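Local coordinates for protein galectin (Xenopus laevis, PDB 3WUD) that binds beta-galactosides such as lactose as a proto-type galectin, and is also associated with laminin binding, at residues S42-H47 against F122-G127; L20-F25 against F33-G38; I46-R51 against T88-E93. One frame throughout, in Å; residues are numbered along the deposited sequence.

Contact 1: residues S42-H47 against F122-G127; sequences SNYVIH and FLSMDG. With GAL (beta-D-galactopyranose), chain B.
Y44 and F122 meet through one ring carbon each, Y44 CE1 lying 3.8 Å from F122 CE1. The two side chains reach this point differently. F122 has its CB directed at segment 42-47, and CG, anti to its own backbone N (chi1 -180°), carries the ring on to Y44. The CB of Y44 does not aim across the gap; CG lies anti to the carbonyl carbon (chi1 -52°), which brings the far end of the ring near F122 and S124. The hydroxyls do not bond directly, since Y44 OH and S124 OG are 4.2 Å apart. A water joins them, 2.8 Å from Y44 OH and 2.8 Å from S124 OG, and lies in the plane of the F122 ring at its edge, 3.6 Å from F122 CZ. Strand 34-37 runs between the two segments in the six-stranded sheet, on the carbohydrate-binding face of the galectin beta-sandwich. Its N36 gives S124 OG a second partner through ND2, while N36 OD1 is bonded to H47 ND1. One amide thus spans both segments, and its bond to ND1 helps fix the rotation of the imidazole about CB-CG. The other ring nitrogen, H47 NE2, is 2.7 Å from galactose O4, which sits at the ring edge near its plane; the angle of this hydrogen bond is 149°. V45 and I46 both face L37, forming a classic beta bulge where the chain turns a corner at V45. Around the periphery, K66 makes a cation-pi contact with the Y44 ring, and V8 and N10 of strand 7-10 touch F122.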
loop_
_atom_site.group_PDB
_atom_site.type_symbol
_atom_site.label_atom_id
_atom_site.label_comp_id
_atom_site.label_asym_id
_atom_site.label_seq_id
_atom_site.Cartn_x
_atom_site.Cartn_y
_atom_site.Cartn_z
ATOM N N SER A 42 12.579 12.055 -0.948
ATOM C CA SER A 42 13.840 12.673 -0.590
ATOM C C SER A 42 14.184 12.605 0.876
ATOM O O SER A 42 15.291 12.949 1.269
ATOM C CB SER A 42 13.877 14.183 -1.061
ATOM O OG SER A 42 13.879 14.203 -2.494
ATOM N N ASN A 43 13.257 12.107 1.706
ATOM C CA ASN A 43 13.344 12.179 3.144
ATOM C C ASN A 43 12.864 10.850 3.791
ATOM O O ASN A 43 11.686 10.555 3.934
ATOM C CB ASN A 43 12.512 13.348 3.650
ATOM C CG ASN A 43 13.134 14.713 3.281
ATOM O OD1 ASN A 43 14.123 15.084 3.829
ATOM N ND2 ASN A 43 12.630 15.336 2.263
ATOM N N TYR A 44 13.843 10.019 4.106
ATOM C CA TYR A 44 13.605 8.703 4.704
ATOM C C TYR A 44 14.040 8.824 6.138
ATOM O O TYR A 44 15.218 9.005 6.468
ATOM C CB TYR A 44 14.373 7.572 4.015
ATOM C CG TYR A 44 14.261 7.421 2.530
ATOM C CD1 TYR A 44 13.137 7.802 1.762
ATOM C CD2 TYR A 44 15.288 6.780 1.834
ATOM C CE1 TYR A 44 13.071 7.593 0.375
ATOM C CE2 TYR A 44 15.228 6.558 0.444
ATOM C CZ TYR A 44 14.136 6.945 -0.269
ATOM O OH TYR A 44 14.186 6.698 -1.616
ATOM N N VAL A 45 13.062 8.670 7.035
ATOM C CA VAL A 45 13.344 8.431 8.425
ATOM C C VAL A 45 14.109 7.112 8.632
ATOM O O VAL A 45 15.000 7.048 9.438
ATOM C CB VAL A 45 12.030 8.459 9.286
ATOM C CG1 VAL A 45 12.407 8.359 10.730
ATOM C CG2 VAL A 45 11.263 9.787 9.094
ATOM N N ILE A 46 13.733 6.073 7.904
ATOM C CA ILE A 46 14.544 4.803 7.797
ATOM C C ILE A 46 14.617 4.279 6.349
ATOM O O ILE A 46 13.660 4.215 5.606
ATOM C CB ILE A 46 14.110 3.693 8.807
ATOM C CG1 ILE A 46 15.142 2.539 8.832
ATOM C CG2 ILE A 46 12.742 3.192 8.453
ATOM C CD1 ILE A 46 14.868 1.561 9.986
ATOM N N HIS A 47 15.845 3.869 5.982
ATOM C CA HIS A 47 16.171 3.074 4.846
ATOM C C HIS A 47 16.663 1.797 5.478
ATOM O O HIS A 47 17.696 1.810 6.178
ATOM C CB HIS A 47 17.260 3.747 3.999
ATOM C CG HIS A 47 17.891 2.861 2.952
ATOM N ND1 HIS A 47 17.273 2.537 1.767
ATOM C CD2 HIS A 47 19.121 2.320 2.901
ATOM C CE1 HIS A 47 18.120 1.834 1.017
ATOM N NE2 HIS A 47 19.256 1.745 1.673
ATOM N N PHE A 122 5.058 8.246 3.937
ATOM C CA PHE A 122 5.668 7.750 2.737
ATOM C C PHE A 122 6.369 6.406 2.962
ATOM O O PHE A 122 7.063 6.247 3.943
ATOM C CB PHE A 122 6.698 8.759 2.199
ATOM C CG PHE A 122 7.404 8.311 0.912
ATOM C CD1 PHE A 122 8.605 7.651 0.967
ATOM C CD2 PHE A 122 6.861 8.614 -0.317
ATOM C CE1 PHE A 122 9.291 7.297 -0.178
ATOM C CE2 PHE A 122 7.542 8.269 -1.496
ATOM C CZ PHE A 122 8.714 7.552 -1.410
ATOM N N LEU A 123 6.201 5.528 2.015
ATOM C CA LEU A 123 6.810 4.229 1.996
ATOM C C LEU A 123 7.302 3.918 0.584
ATOM O O LEU A 123 6.621 4.147 -0.433
ATOM C CB LEU A 123 5.781 3.197 2.392
ATOM C CG LEU A 123 6.188 1.721 2.233
ATOM C CD1 LEU A 123 6.346 1.026 0.885
ATOM C CD2 LEU A 123 7.337 1.342 3.070
ATOM N N SER A 124 8.497 3.381 0.473
ATOM C CA SER A 124 8.847 2.786 -0.837
ATOM C C SER A 124 9.642 1.504 -0.615
ATOM O O SER A 124 10.194 1.260 0.419
ATOM C CB SER A 124 9.602 3.746 -1.767
ATOM O OG SER A 124 10.875 4.102 -1.233
ATOM N N MET A 125 9.670 0.664 -1.609
ATOM C CA MET A 125 10.442 -0.570 -1.439
ATOM C C MET A 125 10.989 -1.021 -2.777
ATOM O O MET A 125 10.439 -0.700 -3.853
ATOM C CB MET A 125 9.601 -1.623 -0.768
ATOM C CG MET A 125 8.415 -2.042 -1.604
ATOM S SD MET A 125 7.256 -2.998 -0.629
ATOM C CE MET A 125 7.363 -4.645 -1.287
ATOM N N ASP A 126 12.050 -1.802 -2.729
ATOM C CA ASP A 126 12.767 -2.180 -3.931
ATOM C C ASP A 126 13.401 -3.563 -3.643
ATOM O O ASP A 126 13.861 -3.812 -2.556
ATOM C CB ASP A 126 13.837 -1.125 -4.244
ATOM C CG ASP A 126 14.537 -1.328 -5.595
ATOM O OD1 ASP A 126 13.968 -1.898 -6.596
ATOM O OD2 ASP A 126 15.692 -0.874 -5.657
ATOM N N GLY A 127 13.335 -4.473 -4.590
ATOM C CA GLY A 127 13.980 -5.766 -4.427
ATOM C C GLY A 127 13.164 -6.824 -3.689
ATOM O O GLY A 127 13.668 -7.921 -3.429
HETATM C C1 GAL B . 24.925 2.723 -0.098
HETATM C C2 GAL B . 23.935 2.163 -1.110
HETATM C C3 GAL B . 22.552 2.809 -1.035
HETATM C C4 GAL B . 22.101 2.820 0.432
HETATM C C5 GAL B . 23.210 3.418 1.310
HETATM C C6 GAL B . 22.904 3.477 2.790
HETATM O O2 GAL B . 24.422 2.387 -2.426
HETATM O O3 GAL B . 21.674 2.147 -1.927
HETATM O O4 GAL B . 21.817 1.483 0.866
HETATM O O5 GAL B . 24.440 2.687 1.229
HETATM O O6 GAL B . 23.939 4.047 3.567
HETATM O O HOH W 1 11.720 6.224 -2.861
#

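Contact 2: residues L20-F25 against F33-G38; sequences LELKGF and FAINLG
L20 and L37 make the tighter half of this contact, with L20 CD1 3.9 Å from L37 CD2. Their branches meet at an angle, one methyl from each doing the touching. L20 is stretched across the gap, CG anti to the backbone N (chi1 176°), whereas L37 has CG beside its backbone N (chi1 -73°). Two residues along, L22 and I35 run alongside one another in opposite senses, and L22 CD2 approaches I35 CD1 at 4.2 Å. Behind these methyls the backbones stand well apart: the CA atoms of L20 and L37 are separated by 9.6 Å and those of L22 and I35 by 9.0 Å, spacings bridged by side chains and too long for backbone hydrogen bonds. Flanking residues fill in the layer, F92 touching both I35 and L37, and L123 doing the same.

The contact slackens toward F33. Its CB points at segment 20-25, yet F33 CE1 stays 6.5 Å from L22 CD2; the ring instead makes an edge-to-face pair with F82. On strand 19-26 the alternate residues E21 and K23 face the other way and are partly exposed, and F25 is exposed. Alternating apolar residues meeting from two separate antiparallel sheets, with one methyl against one methyl in each pair, are characteristic of a beta-sandwich, here that of the galectin carbohydrate-recognition domain.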
loop_
_atom_site.group_PDB
_atom_site.type_symbol
_atom_site.label_atom_id
_atom_site.label_comp_id
_atom_site.label_asym_id
_atom_site.label_seq_id
_atom_site.Cartn_x
_atom_site.Cartn_y
_atom_site.Cartn_z
ATOM N N LEU A 20 3.560 -0.277 11.212
ATOM C CA LEU A 20 3.242 -0.596 9.838
ATOM C C LEU A 20 3.926 -1.952 9.620
ATOM O O LEU A 20 5.124 -2.075 9.834
ATOM C CB LEU A 20 3.791 0.493 8.925
ATOM C CG LEU A 20 3.621 0.271 7.400
ATOM C CD1 LEU A 20 3.913 1.503 6.574
ATOM C CD2 LEU A 20 4.532 -0.845 6.876
ATOM N N GLU A 21 3.152 -2.959 9.324
ATOM C CA GLU A 21 3.683 -4.290 9.000
ATOM C C GLU A 21 3.722 -4.493 7.534
ATOM O O GLU A 21 2.740 -4.250 6.862
ATOM C CB GLU A 21 2.799 -5.403 9.578
ATOM C CG GLU A 21 3.383 -6.787 9.256
ATOM C CD GLU A 21 2.355 -7.898 9.264
ATOM O OE1 GLU A 21 2.387 -8.776 8.343
ATOM O OE2 GLU A 21 1.530 -7.885 10.197
ATOM N N LEU A 22 4.867 -4.943 7.009
ATOM C CA LEU A 22 5.020 -5.256 5.587
ATOM C C LEU A 22 5.335 -6.751 5.429
ATOM O O LEU A 22 6.174 -7.271 6.145
ATOM C CB LEU A 22 6.147 -4.441 4.951
ATOM C CG LEU A 22 6.200 -4.407 3.418
ATOM C CD1 LEU A 22 6.483 -3.021 2.889
ATOM C CD2 LEU A 22 7.226 -5.400 2.836
ATOM N N LYS A 23 4.639 -7.413 4.511
ATOM C CA LYS A 23 4.955 -8.780 4.137
ATOM C C LYS A 23 5.284 -8.780 2.649
ATOM O O LYS A 23 4.575 -8.190 1.854
ATOM C CB LYS A 23 3.766 -9.714 4.459
ATOM C CG LYS A 23 4.064 -11.195 4.246
ATOM C CD LYS A 23 2.887 -12.061 4.700
ATOM C CE LYS A 23 2.918 -12.302 6.189
ATOM N NZ LYS A 23 1.804 -13.228 6.604
ATOM N N GLY A 24 6.319 -9.508 2.229
ATOM C CA GLY A 24 6.739 -9.466 0.851
ATOM C C GLY A 24 7.506 -10.745 0.540
ATOM O O GLY A 24 7.900 -11.472 1.461
ATOM N N PHE A 25 7.801 -10.955 -0.748
ATOM C CA PHE A 25 8.532 -12.132 -1.198
ATOM C C PHE A 25 9.896 -11.706 -1.729
ATOM O O PHE A 25 9.971 -10.840 -2.551
ATOM C CB PHE A 25 7.772 -12.927 -2.296
ATOM C CG PHE A 25 8.442 -14.252 -2.658
ATOM C CD1 PHE A 25 8.081 -15.429 -2.016
ATOM C CD2 PHE A 25 9.415 -14.286 -3.632
ATOM C CE1 PHE A 25 8.698 -16.632 -2.348
ATOM C CE2 PHE A 25 10.048 -15.500 -3.984
ATOM C CZ PHE A 25 9.698 -16.647 -3.326
ATOM N N PHE A 33 17.432 -6.079 -0.627
ATOM C CA PHE A 33 16.150 -5.384 -0.856
ATOM C C PHE A 33 16.079 -4.198 0.156
ATOM O O PHE A 33 16.856 -4.158 1.128
ATOM C CB PHE A 33 14.951 -6.349 -0.705
ATOM C CG PHE A 33 14.732 -6.898 0.692
ATOM C CD1 PHE A 33 13.803 -6.301 1.550
ATOM C CD2 PHE A 33 15.366 -8.064 1.130
ATOM C CE1 PHE A 33 13.585 -6.790 2.813
ATOM C CE2 PHE A 33 15.130 -8.586 2.394
ATOM C CZ PHE A 33 14.241 -7.949 3.231
ATOM N N ALA A 34 15.208 -3.206 -0.099
ATOM C CA ALA A 34 15.180 -2.046 0.800
ATOM C C ALA A 34 13.729 -1.684 0.986
ATOM O O ALA A 34 12.933 -1.774 0.025
ATOM C CB ALA A 34 15.979 -0.868 0.221
ATOM N N ILE A 35 13.398 -1.294 2.221
ATOM C CA ILE A 35 12.115 -0.677 2.523
ATOM C C ILE A 35 12.440 0.691 3.184
ATOM O O ILE A 35 13.233 0.785 4.130
ATOM C CB ILE A 35 11.351 -1.522 3.535
ATOM C CG1 ILE A 35 11.073 -2.921 2.980
ATOM C CG2 ILE A 35 10.071 -0.773 4.015
ATOM C CD1 ILE A 35 10.914 -3.901 4.073
ATOM N N ASN A 36 11.894 1.727 2.577
ATOM C CA ASN A 36 12.031 3.085 3.031
ATOM C C ASN A 36 10.751 3.658 3.641
ATOM O O ASN A 36 9.720 3.514 3.041
ATOM C CB ASN A 36 12.373 3.878 1.813
ATOM C CG ASN A 36 13.663 3.428 1.170
ATOM O OD1 ASN A 36 14.685 3.278 1.849
ATOM N ND2 ASN A 36 13.623 3.224 -0.116
ATOM N N LEU A 37 10.821 4.306 4.788
ATOM C CA LEU A 37 9.669 4.970 5.414
ATOM C C LEU A 37 10.082 6.393 5.717
ATOM O O LEU A 37 11.203 6.619 6.239
ATOM C CB LEU A 37 9.334 4.300 6.748
ATOM C CG LEU A 37 8.678 2.935 6.778
ATOM C CD1 LEU A 37 8.217 2.717 8.222
ATOM C CD2 LEU A 37 7.488 2.941 5.885
ATOM N N GLY A 38 9.228 7.367 5.457
ATOM C CA GLY A 38 9.569 8.733 5.782
ATOM C C GLY A 38 8.460 9.636 5.338
ATOM O O GLY A 38 7.251 9.332 5.566
#

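Contact 3: residues I46-R51 against T88-E93; sequences IHFNPR and TSICFE. With GAL (beta-D-galactopyranose), chain B; GLC (alpha-D-glucopyranose), chain C.
F48 and F92 form a T-shaped aromatic pair across the core of the sandwich, joining segment 46-51 (strand 43-51, six-stranded sheet) to segment 88-93 (strand 86-95, five-stranded sheet). The segment axes approach to 11.3 Å and run nearly antiparallel, at 159°. The ring planes stand at 90° with centroids 5.5 Å apart: the edge of F92 enters over a face of F48, its CE1 4.0 Å from F48 CG. F48 CB is directed at segment 88-93, and a trans first torsion carries the ring on to receive it. I90 CD1 touches F48 CE2 at 4.1 Å, and I46 CG2 rests more loosely against F92.

N49 and R51, with H47, carry their side chains to the sugar. R51 NE donates to N49 OD1 over 2.8 Å at 163°, approaching from above the amide plane, while N49 ND2 is bonded to the carbonyl O of F33. The extended R51 then presents its guanidinium edge to the disaccharide, NH1 reaching glucose O3 at 2.8 Å and NH2 galactose O4 at 3.0 Å; D57 adds a salt bridge to NH1. One strand therefore combines an apolar inner face with an outer face whose R51, held by N49, donates to the sugar, consistent with recognition of the galactose O4 hydroxyl.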
loop_
_atom_site.group_PDB
_atom_site.type_symbol
_atom_site.label_atom_id
_atom_site.label_comp_id
_atom_site.label_asym_id
_atom_site.label_seq_id
_atom_site.Cartn_x
_atom_site.Cartn_y
_atom_site.Cartn_z
ATOM N N ILE A 46 13.733 6.073 7.904
ATOM C CA ILE A 46 14.544 4.803 7.797
ATOM C C ILE A 46 14.617 4.279 6.349
ATOM O O ILE A 46 13.660 4.215 5.606
ATOM C CB ILE A 46 14.110 3.693 8.807
ATOM C CG1 ILE A 46 15.142 2.539 8.832
ATOM C CG2 ILE A 46 12.742 3.192 8.453
ATOM C CD1 ILE A 46 14.868 1.561 9.986
ATOM N N HIS A 47 15.845 3.869 5.982
ATOM C CA HIS A 47 16.171 3.074 4.846
ATOM C C HIS A 47 16.663 1.797 5.478
ATOM O O HIS A 47 17.696 1.810 6.178
ATOM C CB HIS A 47 17.260 3.747 3.999
ATOM C CG HIS A 47 17.891 2.861 2.952
ATOM N ND1 HIS A 47 17.273 2.537 1.767
ATOM C CD2 HIS A 47 19.121 2.320 2.901
ATOM C CE1 HIS A 47 18.120 1.834 1.017
ATOM N NE2 HIS A 47 19.256 1.745 1.673
ATOM N N PHE A 48 15.891 0.738 5.302
ATOM C CA PHE A 48 16.073 -0.570 5.898
ATOM C C PHE A 48 16.507 -1.520 4.791
ATOM O O PHE A 48 15.745 -1.788 3.862
ATOM C CB PHE A 48 14.737 -1.032 6.478
ATOM C CG PHE A 48 14.756 -2.411 7.032
ATOM C CD1 PHE A 48 15.230 -2.638 8.319
ATOM C CD2 PHE A 48 14.291 -3.489 6.286
ATOM C CE1 PHE A 48 15.234 -3.913 8.858
ATOM C CE2 PHE A 48 14.312 -4.797 6.801
ATOM C CZ PHE A 48 14.819 -4.988 8.087
ATOM N N ASN A 49 17.784 -1.889 4.771
ATOM C CA ASN A 49 18.396 -2.561 3.644
ATOM C C ASN A 49 19.186 -3.904 3.969
ATOM O O ASN A 49 20.396 -3.871 4.145
ATOM C CB ASN A 49 19.361 -1.552 2.995
ATOM C CG ASN A 49 19.984 -2.021 1.679
ATOM O OD1 ASN A 49 21.080 -1.581 1.364
ATOM N ND2 ASN A 49 19.306 -2.846 0.910
ATOM N N PRO A 50 18.439 -5.046 4.040
ATOM C CA PRO A 50 19.036 -6.334 4.230
ATOM C C PRO A 50 19.826 -6.628 2.957
ATOM O O PRO A 50 19.347 -6.437 1.886
ATOM C CB PRO A 50 17.820 -7.271 4.397
ATOM C CG PRO A 50 16.797 -6.386 5.009
ATOM C CD PRO A 50 16.975 -5.155 4.131
ATOM N N ARG A 51 21.069 -7.027 3.144
ATOM C CA ARG A 51 21.984 -7.263 2.121
ATOM C C ARG A 51 22.486 -8.714 2.233
ATOM O O ARG A 51 23.167 -9.074 3.242
ATOM C CB ARG A 51 23.203 -6.354 2.256
ATOM C CG ARG A 51 22.841 -4.890 2.089
ATOM C CD ARG A 51 24.053 -3.963 2.089
ATOM N NE ARG A 51 23.650 -2.562 1.863
ATOM C CZ ARG A 51 24.488 -1.520 1.994
ATOM N NH1 ARG A 51 25.754 -1.728 2.277
ATOM N NH2 ARG A 51 24.071 -0.277 1.762
ATOM N N THR A 88 8.905 -12.806 3.832
ATOM C CA THR A 88 9.312 -12.229 5.084
ATOM C C THR A 88 8.268 -11.205 5.514
ATOM O O THR A 88 7.540 -10.752 4.692
ATOM C CB THR A 88 10.710 -11.610 5.014
ATOM O OG1 THR A 88 11.115 -11.282 6.359
ATOM C CG2 THR A 88 10.707 -10.369 4.077
ATOM N N SER A 89 8.195 -10.910 6.810
ATOM C CA SER A 89 7.312 -9.880 7.371
ATOM C C SER A 89 8.117 -9.061 8.363
ATOM O O SER A 89 8.908 -9.609 9.154
ATOM C CB SER A 89 6.062 -10.515 8.021
ATOM O OG SER A 89 6.438 -11.227 9.154
ATOM N N ILE A 90 8.015 -7.733 8.297
ATOM C CA ILE A 90 8.730 -6.842 9.210
ATOM C C ILE A 90 7.726 -5.801 9.731
ATOM O O ILE A 90 6.880 -5.338 8.893
ATOM C CB ILE A 90 9.901 -6.140 8.455
ATOM C CG1 ILE A 90 10.845 -7.181 7.804
ATOM C CG2 ILE A 90 10.655 -5.163 9.358
ATOM C CD1 ILE A 90 10.930 -7.058 6.310
ATOM N N CYS A 91 7.812 -5.409 11.024
ATOM C CA CYS A 91 6.942 -4.300 11.594
ATOM C C CYS A 91 7.844 -3.132 11.942
ATOM O O CYS A 91 8.900 -3.270 12.570
ATOM C CB CYS A 91 6.009 -4.619 12.834
ATOM S SG CYS A 91 4.386 -3.763 12.641
ATOM N N PHE A 92 7.425 -1.970 11.534
ATOM C CA PHE A 92 8.090 -0.711 11.897
ATOM C C PHE A 92 7.205 0.045 12.864
ATOM O O PHE A 92 6.138 0.413 12.462
ATOM C CB PHE A 92 8.357 0.092 10.631
ATOM C CG PHE A 92 9.189 -0.656 9.609
ATOM C CD1 PHE A 92 10.558 -0.449 9.523
ATOM C CD2 PHE A 92 8.554 -1.473 8.691
ATOM C CE1 PHE A 92 11.296 -1.124 8.555
ATOM C CE2 PHE A 92 9.273 -2.143 7.757
ATOM C CZ PHE A 92 10.659 -1.965 7.696
ATOM N N GLU A 93 7.626 0.201 14.127
ATOM C CA GLU A 93 6.834 0.854 15.156
ATOM C C GLU A 93 7.400 2.245 15.326
ATOM O O GLU A 93 8.624 2.398 15.492
ATOM C CB GLU A 93 6.920 0.092 16.477
ATOM C CG GLU A 93 6.291 0.840 17.637
ATOM C CD GLU A 93 6.436 0.107 18.963
ATOM O OE1 GLU A 93 6.411 -1.131 18.932
ATOM O OE2 GLU A 93 6.544 0.794 20.020
HETATM C C1 GAL B . 24.925 2.723 -0.098
HETATM C C2 GAL B . 23.935 2.163 -1.110
HETATM C C3 GAL B . 22.552 2.809 -1.035
HETATM C C4 GAL B . 22.101 2.820 0.432
HETATM C C5 GAL B . 23.210 3.418 1.310
HETATM C C6 GAL B . 22.904 3.477 2.790
HETATM O O2 GAL B . 24.422 2.387 -2.426
HETATM O O3 GAL B . 21.674 2.147 -1.927
HETATM O O4 GAL B . 21.817 1.483 0.866
HETATM O O5 GAL B . 24.440 2.687 1.229
HETATM O O6 GAL B . 23.939 4.047 3.567
HETATM C C1 GLC C . 29.832 2.849 1.596
HETATM C C2 GLC C . 29.010 1.703 2.144
HETATM C C3 GLC C . 27.723 1.388 1.446
HETATM C C4 GLC C . 27.133 2.571 0.646
HETATM C C5 GLC C . 28.169 3.286 -0.222
HETATM C C6 GLC C . 27.687 4.621 -0.689
HETATM O O1 GLC C . 31.219 2.656 1.695
HETATM O O2 GLC C . 29.703 0.524 2.494
HETATM O O3 GLC C . 26.849 0.877 2.461
HETATM O O4 GLC C . 26.182 1.992 -0.174
HETATM O O5 GLC C . 29.353 3.559 0.471
HETATM O O6 GLC C . 28.736 5.131 -1.509
#

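In the fold
From the N terminus, contact 2 closes first: segments 20-25 and 33-38 face each other across a short connection that takes the chain from the five-stranded sheet to the six-stranded one. Contacts 1 and 3 then start from the same strand, 43-51, sharing I46 and H47. Contact 3 returns at 88-93 to the five-stranded sheet, where I90 O meets L22 N of contact 2 in a probable backbone bond. Contact 1 closes last, at 122-127, its long span enclosing all of contact 3; it stays within the six-stranded sheet, with strand 34-37 of contact 2 between its partners. Contacts 2 and 3 thus join the sheets, while contact 1 ties one laterally.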